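PDB 1NTH: monomethylamine methyltransferase MtmB1 from Methanosarcina barkeri, which catalyses transfer of the methyl group from monomethylamine to the corrinoid cofactor of its partner protein MtmC, a step in methane formation from methylamine. Local coordinates for residues 36-47 against 270-278. Residues are numbered along the deposited sequence; the frame is centred on the assembly and turned at random. Where two conformers were deposited one is given.
Sequences AMELKQKYGLDF and GIEETTIVD
One face of the Phe-47 ring carries the aliphatic part of Glu-272: CG sits 3.8 Å from the ring centroid and 9° off the normal, a CH-pi contact. At the ring's edge stands Thr-275, its CB in the ring plane and its OG1 3.3 Å from Phe-47 CE2, while CG2 of Ile-271 comes in obliquely at CD2. The ring also stacks with Trp-317 of helix 309-325. Glu-272 grips Phe-47 a second time, for OE2 takes the backbone N-H of Phe-47 on its anti lone pair, N to OE2 3.0 Å and nearly straight at 169°. In Glu-272, chi1 sets CG over the ring, and a bend at chi2 swings the carboxylate back to that N-H. Cut back to an alanine, Phe-47 would probably leave Glu-272 CG and Trp-317 without the ring they pack on and open a gap beside Thr-275.

The other oxygen of Glu-272 faces Lys-40, whose fully extended chain brings NZ to 3.4 Å from OE1, a weak bond within a salt bridge, and to 3.5 Å from OE1 of Glu-273. Two waters, each accepting from Lys-40 NZ at 2.7 Å, donate to OE2 and to OE1 of Glu-273 and tie the charges together. Next to this charged cluster, CD1 of Ile-276 packs against CD1 of Leu-45 (3.6 Å) and CB of Leu-39. A Schellman motif at Gly-44 ends helix 24-42 and turns the chain, and Leu-45 and Phe-47 join the helix in packing on the start of helix 271-288: an N-terminal helix and its following loop set against the outside of a TIM-barrel helix, the axes of 36-42 and 271-278 at 105°.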
ATOM      1  N   ALA A  36     -38.881  -2.032  33.046  1.00 17.95           N
ATOM      2  CA  ALA A  36     -37.901  -1.258  33.804  1.00 19.14           C
ATOM      3  C   ALA A  36     -38.408  -1.076  35.233  1.00 20.35           C
ATOM      4  O   ALA A  36     -37.653  -1.207  36.196  1.00 19.50           O
ATOM      5  CB  ALA A  36     -37.677   0.094  33.149  1.00 17.62           C
ATOM      6  N   MET A  37     -39.699  -0.784  35.356  1.00 21.21           N
ATOM      7  CA  MET A  37     -40.338  -0.586  36.652  1.00 22.76           C
ATOM      8  C   MET A  37     -40.289  -1.876  37.468  1.00 21.08           C
ATOM      9  O   MET A  37     -39.982  -1.864  38.660  1.00 21.70           O
ATOM     10  CB  MET A  37     -41.793  -0.168  36.435  1.00 24.96           C
ATOM     11  CG  MET A  37     -42.561   0.092  37.714  0.50 28.05           C
ATOM     12  SD  MET A  37     -44.255   0.600  37.374  0.50 29.57           S
ATOM     13  CE  MET A  37     -44.091   2.375  37.418  0.50 29.18           C
ATOM     14  N   GLU A  38     -40.603  -2.986  36.811  1.00 20.95           N
ATOM     15  CA  GLU A  38     -40.603  -4.299  37.441  1.00 20.83           C
ATOM     16  C   GLU A  38     -39.216  -4.681  37.958  1.00 21.54           C
ATOM     17  O   GLU A  38     -39.058  -5.111  39.101  1.00 20.37           O
ATOM     18  CB  GLU A  38     -41.083  -5.350  36.436  1.00 23.37           C
ATOM     19  CG  GLU A  38     -40.942  -6.786  36.907  1.00 27.20           C
ATOM     20  CD  GLU A  38     -41.353  -7.792  35.845  1.00 31.09           C
ATOM     21  OE1 GLU A  38     -41.518  -7.397  34.671  1.00 32.32           O
ATOM     22  OE2 GLU A  38     -41.504  -8.986  36.186  1.00 35.26           O
ATOM     23  N   LEU A  39     -38.208  -4.518  37.109  1.00 20.23           N
ATOM     24  CA  LEU A  39     -36.847  -4.867  37.488  1.00 19.99           C
ATOM     25  C   LEU A  39     -36.281  -3.969  38.582  1.00 19.91           C
ATOM     26  O   LEU A  39     -35.531  -4.435  39.448  1.00 20.73           O
ATOM     27  CB  LEU A  39     -35.951  -4.846  36.249  1.00 19.55           C
ATOM     28  CG  LEU A  39     -36.372  -5.880  35.200  1.00 21.80           C
ATOM     29  CD1 LEU A  39     -35.526  -5.724  33.943  1.00 22.53           C
ATOM     30  CD2 LEU A  39     -36.229  -7.283  35.774  1.00 24.19           C
ATOM     31  N   LYS A  40     -36.634  -2.687  38.565  1.00 19.20           N
ATOM     32  CA  LYS A  40     -36.143  -1.781  39.596  1.00 19.14           C
ATOM     33  C   LYS A  40     -36.613  -2.254  40.968  1.00 20.36           C
ATOM     34  O   LYS A  40     -35.836  -2.314  41.918  1.00 19.95           O
ATOM     35  CB  LYS A  40     -36.641  -0.352  39.369  1.00 20.39           C
ATOM     36  CG  LYS A  40     -36.220   0.592  40.491  1.00 21.72           C
ATOM     37  CD  LYS A  40     -36.816   1.976  40.353  1.00 24.37           C
ATOM     38  CE  LYS A  40     -36.403   2.853  41.524  1.00 25.84           C
ATOM     39  NZ  LYS A  40     -36.969   4.224  41.427  1.00 29.26           N
ATOM     40  N   GLN A  41     -37.891  -2.601  41.067  1.00 20.01           N
ATOM     41  CA  GLN A  41     -38.445  -3.052  42.337  1.00 21.25           C
ATOM     42  C   GLN A  41     -37.984  -4.458  42.713  1.00 21.87           C
ATOM     43  O   GLN A  41     -37.622  -4.708  43.862  1.00 23.12           O
ATOM     44  CB  GLN A  41     -39.977  -2.984  42.290  1.00 21.68           C
ATOM     45  CG  GLN A  41     -40.680  -3.336  43.602  1.00 21.32           C
ATOM     46  CD  GLN A  41     -40.148  -2.567  44.803  1.00 20.74           C
ATOM     47  OE1 GLN A  41     -39.724  -1.414  44.690  1.00 22.81           O
ATOM     48  NE2 GLN A  41     -40.186  -3.204  45.968  1.00 21.76           N
ATOM     49  N   LYS A  42     -37.988  -5.374  41.751  1.00 22.33           N
ATOM     50  CA  LYS A  42     -37.564  -6.741  42.022  1.00 23.60           C
ATOM     51  C   LYS A  42     -36.134  -6.821  42.545  1.00 24.20           C
ATOM     52  O   LYS A  42     -35.840  -7.630  43.424  1.00 24.03           O
ATOM     53  CB  LYS A  42     -37.673  -7.576  40.741  0.50 24.74           C
ATOM     54  CG  LYS A  42     -36.949  -8.917  40.789  0.50 25.85           C
ATOM     55  CD  LYS A  42     -36.931  -9.590  39.421  0.50 27.44           C
ATOM     56  CE  LYS A  42     -36.108 -10.870  39.445  0.50 27.87           C
ATOM     57  NZ  LYS A  42     -36.092 -11.555  38.123  0.50 28.77           N
ATOM     58  N   TYR A  43     -35.249  -5.979  42.022  1.00 23.86           N
ATOM     59  CA  TYR A  43     -33.861  -5.982  42.478  1.00 23.89           C
ATOM     60  C   TYR A  43     -33.601  -4.922  43.542  1.00 25.11           C
ATOM     61  O   TYR A  43     -32.481  -4.786  44.031  1.00 27.26           O
ATOM     62  CB  TYR A  43     -32.904  -5.782  41.296  1.00 23.60           C
ATOM     63  CG  TYR A  43     -32.775  -7.003  40.418  1.00 23.67           C
ATOM     64  CD1 TYR A  43     -33.517  -7.126  39.244  1.00 24.85           C
ATOM     65  CD2 TYR A  43     -31.929  -8.050  40.776  1.00 25.65           C
ATOM     66  CE1 TYR A  43     -33.417  -8.267  38.447  1.00 27.22           C
ATOM     67  CE2 TYR A  43     -31.822  -9.193  39.989  1.00 26.69           C
ATOM     68  CZ  TYR A  43     -32.566  -9.293  38.827  1.00 27.63           C
ATOM     69  OH  TYR A  43     -32.455 -10.419  38.046  1.00 31.25           O
ATOM     70  N   GLY A  44     -34.641  -4.176  43.901  1.00 24.52           N
ATOM     71  CA  GLY A  44     -34.508  -3.143  44.914  1.00 23.89           C
ATOM     72  C   GLY A  44     -33.427  -2.120  44.627  1.00 24.11           C
ATOM     73  O   GLY A  44     -32.682  -1.723  45.524  1.00 24.13           O
ATOM     74  N   LEU A  45     -33.342  -1.672  43.380  1.00 22.80           N
ATOM     75  CA  LEU A  45     -32.326  -0.697  43.012  1.00 22.89           C
ATOM     76  C   LEU A  45     -32.567   0.671  43.642  1.00 23.68           C
ATOM     77  O   LEU A  45     -33.661   1.228  43.554  1.00 24.44           O
ATOM     78  CB  LEU A  45     -32.247  -0.565  41.489  1.00 21.86           C
ATOM     79  CG  LEU A  45     -31.958  -1.862  40.732  1.00 22.30           C
ATOM     80  CD1 LEU A  45     -31.850  -1.563  39.240  1.00 22.91           C
ATOM     81  CD2 LEU A  45     -30.668  -2.494  41.245  1.00 22.43           C
ATOM     82  N   ASP A  46     -31.529   1.198  44.280  1.00 23.61           N
ATOM     83  CA  ASP A  46     -31.573   2.498  44.938  1.00 24.48           C
ATOM     84  C   ASP A  46     -30.144   3.035  44.910  1.00 24.14           C
ATOM     85  O   ASP A  46     -29.264   2.500  45.586  1.00 23.89           O
ATOM     86  CB  ASP A  46     -32.036   2.339  46.389  1.00 26.32           C
ATOM     87  CG  ASP A  46     -32.265   3.672  47.082  1.00 28.92           C
ATOM     88  OD1 ASP A  46     -31.788   4.707  46.574  1.00 29.19           O
ATOM     89  OD2 ASP A  46     -32.919   3.682  48.148  1.00 31.52           O
ATOM     90  N   PHE A  47     -29.912   4.083  44.126  1.00 23.94           N
ATOM     91  CA  PHE A  47     -28.572   4.654  44.005  1.00 24.29           C
ATOM     92  C   PHE A  47     -28.196   5.593  45.145  1.00 25.76           C
ATOM     93  O   PHE A  47     -27.047   6.027  45.254  1.00 25.82           O
ATOM     94  CB  PHE A  47     -28.429   5.368  42.658  1.00 22.74           C
ATOM     95  CG  PHE A  47     -28.564   4.453  41.465  1.00 21.02           C
ATOM     96  CD1 PHE A  47     -28.640   3.068  41.624  1.00 22.02           C
ATOM     97  CD2 PHE A  47     -28.603   4.979  40.177  1.00 21.71           C
ATOM     98  CE1 PHE A  47     -28.752   2.224  40.518  1.00 21.22           C
ATOM     99  CE2 PHE A  47     -28.713   4.142  39.066  1.00 19.98           C
ATOM    100  CZ  PHE A  47     -28.789   2.766  39.236  1.00 20.25           C
ATOM    101  N   GLY A 270     -37.565   6.978  35.506  1.00 23.02           N
ATOM    102  CA  GLY A 270     -36.561   7.715  36.255  1.00 22.46           C
ATOM    103  C   GLY A 270     -35.113   7.263  36.180  1.00 22.50           C
ATOM    104  O   GLY A 270     -34.709   6.568  35.245  1.00 22.15           O
ATOM    105  N   ILE A 271     -34.339   7.660  37.188  1.00 22.01           N
ATOM    106  CA  ILE A 271     -32.914   7.348  37.261  1.00 21.41           C
ATOM    107  C   ILE A 271     -32.569   5.863  37.194  1.00 20.99           C
ATOM    108  O   ILE A 271     -31.902   5.424  36.257  1.00 19.71           O
ATOM    109  CB  ILE A 271     -32.279   7.945  38.542  1.00 22.52           C
ATOM    110  CG1 ILE A 271     -32.416   9.470  38.526  1.00 23.99           C
ATOM    111  CG2 ILE A 271     -30.810   7.539  38.634  1.00 21.85           C
ATOM    112  CD1 ILE A 271     -31.850  10.156  39.757  1.00 26.78           C
ATOM    113  N   GLU A 272     -33.011   5.081  38.174  1.00 20.66           N
ATOM    114  CA  GLU A 272     -32.693   3.659  38.162  1.00 19.88           C
ATOM    115  C   GLU A 272     -33.251   2.956  36.927  1.00 20.92           C
ATOM    116  O   GLU A 272     -32.591   2.093  36.344  1.00 19.64           O
ATOM    117  CB  GLU A 272     -33.214   2.966  39.428  1.00 21.54           C
ATOM    118  CG  GLU A 272     -32.445   3.289  40.708  1.00 22.94           C
ATOM    119  CD  GLU A 272     -32.826   4.621  41.324  1.00 24.76           C
ATOM    120  OE1 GLU A 272     -33.787   5.257  40.839  1.00 26.66           O
ATOM    121  OE2 GLU A 272     -32.168   5.028  42.308  1.00 25.39           O
ATOM    122  N   GLU A 273     -34.465   3.324  36.528  1.00 20.12           N
ATOM    123  CA  GLU A 273     -35.090   2.712  35.359  1.00 20.86           C
ATOM    124  C   GLU A 273     -34.289   2.978  34.087  1.00 19.20           C
ATOM    125  O   GLU A 273     -34.070   2.076  33.279  1.00 19.70           O
ATOM    126  CB  GLU A 273     -36.515   3.241  35.163  1.00 23.06           C
ATOM    127  CG  GLU A 273     -37.503   2.867  36.262  1.00 26.52           C
ATOM    128  CD  GLU A 273     -37.501   3.841  37.430  1.00 29.45           C
ATOM    129  OE1 GLU A 273     -38.441   3.770  38.250  1.00 34.34           O
ATOM    130  OE2 GLU A 273     -36.573   4.671  37.539  1.00 29.16           O
ATOM    131  N   THR A 274     -33.862   4.223  33.912  1.00 19.32           N
ATOM    132  CA  THR A 274     -33.099   4.599  32.731  1.00 18.56           C
ATOM    133  C   THR A 274     -31.721   3.936  32.746  1.00 19.02           C
ATOM    134  O   THR A 274     -31.163   3.632  31.692  1.00 17.88           O
ATOM    135  CB  THR A 274     -32.942   6.132  32.634  1.00 19.77           C
ATOM    136  OG1 THR A 274     -34.240   6.744  32.615  1.00 21.28           O
ATOM    137  CG2 THR A 274     -32.212   6.519  31.348  1.00 18.82           C
ATOM    138  N   THR A 275     -31.182   3.700  33.938  1.00 18.29           N
ATOM    139  CA  THR A 275     -29.874   3.064  34.056  1.00 18.05           C
ATOM    140  C   THR A 275     -29.975   1.588  33.673  1.00 17.84           C
ATOM    141  O   THR A 275     -29.054   1.025  33.080  1.00 17.34           O
ATOM    142  CB  THR A 275     -29.311   3.215  35.485  1.00 17.80           C
ATOM    143  OG1 THR A 275     -29.354   4.599  35.864  1.00 18.11           O
ATOM    144  CG2 THR A 275     -27.857   2.737  35.542  1.00 17.40           C
ATOM    145  N   ILE A 276     -31.097   0.959  34.012  1.00 16.90           N
ATOM    146  CA  ILE A 276     -31.314  -0.436  33.653  1.00 17.29           C
ATOM    147  C   ILE A 276     -31.287  -0.525  32.126  1.00 16.99           C
ATOM    148  O   ILE A 276     -30.663  -1.418  31.554  1.00 17.57           O
ATOM    149  CB  ILE A 276     -32.685  -0.942  34.171  1.00 17.43           C
ATOM    150  CG1 ILE A 276     -32.644  -1.064  35.694  1.00 18.16           C
ATOM    151  CG2 ILE A 276     -33.034  -2.283  33.531  1.00 17.81           C
ATOM    152  CD1 ILE A 276     -33.983  -1.444  36.315  1.00 18.84           C
ATOM    153  N   VAL A 277     -31.960   0.416  31.472  1.00 17.14           N
ATOM    154  CA  VAL A 277     -31.993   0.453  30.013  1.00 18.17           C
ATOM    155  C   VAL A 277     -30.583   0.694  29.476  1.00 17.90           C
ATOM    156  O   VAL A 277     -30.170   0.067  28.498  1.00 18.87           O
ATOM    157  CB  VAL A 277     -32.926   1.581  29.502  1.00 19.40           C
ATOM    158  CG1 VAL A 277     -32.690   1.837  28.017  1.00 20.85           C
ATOM    159  CG2 VAL A 277     -34.374   1.191  29.734  1.00 20.25           C
ATOM    160  N   ASP A 278     -29.854   1.598  30.125  1.00 17.87           N
ATOM    161  CA  ASP A 278     -28.493   1.928  29.706  1.00 17.99           C
ATOM    162  C   ASP A 278     -27.603   0.684  29.734  1.00 17.45           C
ATOM    163  O   ASP A 278     -26.859   0.426  28.787  1.00 18.13           O
ATOM    164  CB  ASP A 278     -27.910   3.010  30.617  1.00 16.78           C
ATOM    165  CG  ASP A 278     -26.702   3.695  30.009  1.00 19.61           C
ATOM    166  OD1 ASP A 278     -26.242   3.251  28.935  1.00 19.63           O
ATOM    167  OD2 ASP A 278     -26.216   4.677  30.606  1.00 18.38           O
TER
HETATM  168  O   HOH W   1     -36.900   6.240  39.686  1.00 44.95           O
HETATM  169  O   HOH W   2     -39.398   4.719  40.444  1.00 45.30           O